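Long-range contact in inorganic pyrophosphatase (Helicobacter pylori, PDB 2BQY), which probably catalyses the magnesium-dependent hydrolysis of inorganic pyrophosphate to two phosphate ions, working as a homohexamer: residues V84-V89 against L104-I109. Numbering follows the deposited sequence.
Sequences VKARLV and LIALPI
The shortest direct hydrogen bond between the two strands runs from R87 N to L107 O, 2.7 Å, and L107 N answers with 2.9 Å to R87 O, making an antiparallel hydrogen-bonded pair. V89 N to I105 O (3.0 Å) and I109 N to K85 O (2.9 Å) extend it both ways. P108, lacking an N-H, falls in the non-hydrogen-bonded pair with A86, where a proline costs no cross-strand bond. There the backbones come within 3.9 Å (A86 CA to P108 CA). A106 faces L88 in the next such pair, and the small, neighbouring alanine methyls suit both.

R87 and L107 lie side by side on one face of the sheet. The arginine's straight chain brings its end out above L107, and the turn there (chi4 74°) lays one guanidinium face over L107 CB, with L107 CD1 3.5 Å from R87 NH1. A water accepts from R87 NH1 (2.7 Å) and donates to P108 O, while R87 NH2 bonds V119 O, fixing the charged end. I109 CD1 lies along the aliphatic chain of K85, 3.7 Å from K85 CB.

On the face of A106, L88 CD2 packs on L104 CB, and both leucines reach helix 157-172. Strand 15-19 flanks the β-hairpin beside strand 82-96; beside strand 99-108, strand 69-72 bonds L104 through the backbone of D69, probably a magnesium ligand, so the hairpin backs part of the likely metal site.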
ATOM      1  N   VAL A  84       4.376 -13.316 -17.869  1.00 43.32           N
ATOM      2  CA  VAL A  84       4.007 -12.215 -18.753  1.00 42.23           C
ATOM      3  C   VAL A  84       4.692 -12.288 -20.114  1.00 42.50           C
ATOM      4  O   VAL A  84       5.915 -12.437 -20.192  1.00 42.54           O
ATOM      5  CB  VAL A  84       4.360 -10.840 -18.109  1.00 43.81           C
ATOM      6  CG1 VAL A  84       5.854 -10.778 -17.803  1.00 40.79           C
ATOM      7  CG2 VAL A  84       3.967  -9.700 -19.044  1.00 40.91           C
ATOM      8  N   LYS A  85       3.900 -12.188 -21.181  1.00 41.91           N
ATOM      9  CA  LYS A  85       4.448 -12.204 -22.528  1.00 42.41           C
ATOM     10  C   LYS A  85       5.062 -10.831 -22.768  1.00 42.67           C
ATOM     11  O   LYS A  85       4.378  -9.804 -22.649  1.00 42.20           O
ATOM     12  CB  LYS A  85       3.357 -12.471 -23.569  1.00 43.68           C
ATOM     13  CG  LYS A  85       2.810 -13.896 -23.572  1.00 44.01           C
ATOM     14  CD  LYS A  85       1.751 -14.057 -24.661  1.00 46.75           C
ATOM     15  CE  LYS A  85       2.375 -13.930 -26.068  1.00 52.19           C
ATOM     16  NZ  LYS A  85       1.335 -13.720 -27.171  1.00 51.05           N
ATOM     17  N   ALA A  86       6.345 -10.812 -23.107  1.00 43.17           N
ATOM     18  CA  ALA A  86       7.037  -9.553 -23.333  1.00 43.28           C
ATOM     19  C   ALA A  86       7.835  -9.519 -24.632  1.00 42.17           C
ATOM     20  O   ALA A  86       7.874 -10.485 -25.378  1.00 39.96           O
ATOM     21  CB  ALA A  86       7.958  -9.263 -22.149  1.00 45.24           C
ATOM     22  N   ARG A  87       8.475  -8.384 -24.876  1.00 41.63           N
ATOM     23  CA  ARG A  87       9.296  -8.183 -26.060  1.00 42.74           C
ATOM     24  C   ARG A  87      10.615  -7.551 -25.630  1.00 43.63           C
ATOM     25  O   ARG A  87      10.641  -6.732 -24.718  1.00 44.39           O
ATOM     26  CB  ARG A  87       8.574  -7.267 -27.055  1.00 41.57           C
ATOM     27  CG  ARG A  87       8.231  -5.880 -26.522  1.00 42.35           C
ATOM     28  CD  ARG A  87       7.354  -5.120 -27.523  1.00 41.74           C
ATOM     29  NE  ARG A  87       7.019  -3.767 -27.094  1.00 40.11           N
ATOM     30  CZ  ARG A  87       7.870  -2.747 -27.108  1.00 42.44           C
ATOM     31  NH1 ARG A  87       7.477  -1.558 -26.696  1.00 43.32           N
ATOM     32  NH2 ARG A  87       9.105  -2.907 -27.546  1.00 45.75           N
ATOM     33  N   LEU A  88      11.704  -7.932 -26.290  1.00 43.40           N
ATOM     34  CA  LEU A  88      13.028  -7.407 -25.970  1.00 41.87           C
ATOM     35  C   LEU A  88      13.293  -6.036 -26.577  1.00 41.83           C
ATOM     36  O   LEU A  88      12.789  -5.702 -27.644  1.00 40.26           O
ATOM     37  CB  LEU A  88      14.114  -8.384 -26.440  1.00 43.07           C
ATOM     38  CG  LEU A  88      14.108  -9.768 -25.792  1.00 43.12           C
ATOM     39  CD1 LEU A  88      15.085 -10.681 -26.525  1.00 41.05           C
ATOM     40  CD2 LEU A  88      14.469  -9.649 -24.321  1.00 43.69           C
ATOM     41  N   VAL A  89      14.103  -5.247 -25.883  1.00 41.57           N
ATOM     42  CA  VAL A  89      14.460  -3.907 -26.342  1.00 40.15           C
ATOM     43  C   VAL A  89      15.934  -3.648 -26.084  1.00 40.10           C
ATOM     44  O   VAL A  89      16.489  -2.656 -26.538  1.00 40.02           O
ATOM     45  CB  VAL A  89      13.624  -2.807 -25.629  1.00 42.33           C
ATOM     46  CG1 VAL A  89      12.157  -2.926 -26.019  1.00 41.84           C
ATOM     47  CG2 VAL A  89      13.779  -2.928 -24.137  1.00 41.29           C
ATOM     48  N   LEU A 104      18.447  -9.482 -19.704  1.00 39.92           N
ATOM     49  CA  LEU A 104      17.621  -8.961 -20.786  1.00 40.95           C
ATOM     50  C   LEU A 104      16.648  -7.866 -20.323  1.00 40.89           C
ATOM     51  O   LEU A 104      16.045  -7.963 -19.258  1.00 39.67           O
ATOM     52  CB  LEU A 104      16.838 -10.109 -21.426  1.00 41.00           C
ATOM     53  CG  LEU A 104      17.643 -11.268 -22.010  1.00 41.81           C
ATOM     54  CD1 LEU A 104      16.683 -12.358 -22.512  1.00 40.61           C
ATOM     55  CD2 LEU A 104      18.522 -10.770 -23.108  1.00 37.77           C
ATOM     56  N   ILE A 105      16.531  -6.813 -21.126  1.00 41.54           N
ATOM     57  CA  ILE A 105      15.632  -5.706 -20.828  1.00 43.04           C
ATOM     58  C   ILE A 105      14.409  -5.886 -21.721  1.00 43.80           C
ATOM     59  O   ILE A 105      14.511  -5.827 -22.943  1.00 45.55           O
ATOM     60  CB  ILE A 105      16.300  -4.353 -21.140  1.00 40.72           C
ATOM     61  CG1 ILE A 105      17.637  -4.246 -20.397  1.00 39.61           C
ATOM     62  CG2 ILE A 105      15.373  -3.220 -20.755  1.00 39.20           C
ATOM     63  CD1 ILE A 105      17.544  -4.443 -18.912  1.00 37.45           C
ATOM     64  N   ALA A 106      13.252  -6.110 -21.110  1.00 43.51           N
ATOM     65  CA  ALA A 106      12.029  -6.321 -21.884  1.00 42.69           C
ATOM     66  C   ALA A 106      10.843  -5.487 -21.421  1.00 41.88           C
ATOM     67  O   ALA A 106      10.881  -4.868 -20.361  1.00 39.12           O
ATOM     68  CB  ALA A 106      11.653  -7.790 -21.853  1.00 38.54           C
ATOM     69  N   LEU A 107       9.802  -5.482 -22.246  1.00 41.86           N
ATOM     70  CA  LEU A 107       8.564  -4.759 -21.991  1.00 42.08           C
ATOM     71  C   LEU A 107       7.413  -5.680 -22.333  1.00 42.36           C
ATOM     72  O   LEU A 107       7.499  -6.446 -23.283  1.00 43.69           O
ATOM     73  CB  LEU A 107       8.472  -3.504 -22.864  1.00 39.08           C
ATOM     74  CG  LEU A 107       9.320  -2.282 -22.514  1.00 40.45           C
ATOM     75  CD1 LEU A 107       9.215  -1.262 -23.617  1.00 42.86           C
ATOM     76  CD2 LEU A 107       8.838  -1.685 -21.209  1.00 40.60           C
ATOM     77  N   PRO A 108       6.317  -5.620 -21.567  1.00 42.73           N
ATOM     78  CA  PRO A 108       5.178  -6.495 -21.857  1.00 41.84           C
ATOM     79  C   PRO A 108       4.631  -6.207 -23.248  1.00 42.04           C
ATOM     80  O   PRO A 108       4.615  -5.060 -23.682  1.00 43.09           O
ATOM     81  CB  PRO A 108       4.192  -6.165 -20.737  1.00 42.31           C
ATOM     82  CG  PRO A 108       4.490  -4.729 -20.465  1.00 44.27           C
ATOM     83  CD  PRO A 108       5.988  -4.677 -20.482  1.00 41.62           C
ATOM     84  N   ILE A 109       4.195  -7.241 -23.961  1.00 42.16           N
ATOM     85  CA  ILE A 109       3.679  -7.037 -25.311  1.00 42.57           C
ATOM     86  C   ILE A 109       2.473  -6.102 -25.268  1.00 44.00           C
ATOM     87  O   ILE A 109       1.735  -6.088 -24.297  1.00 46.27           O
ATOM     88  CB  ILE A 109       3.272  -8.377 -25.972  1.00 41.95           C
ATOM     89  CG1 ILE A 109       2.120  -9.026 -25.192  1.00 42.66           C
ATOM     90  CG2 ILE A 109       4.480  -9.316 -26.010  1.00 39.28           C
ATOM     91  CD1 ILE A 109       1.526 -10.223 -25.882  1.00 40.45           C
TER
HETATM   92  O   HOH W   1       5.461  -2.493 -25.166  1.00 43.81           O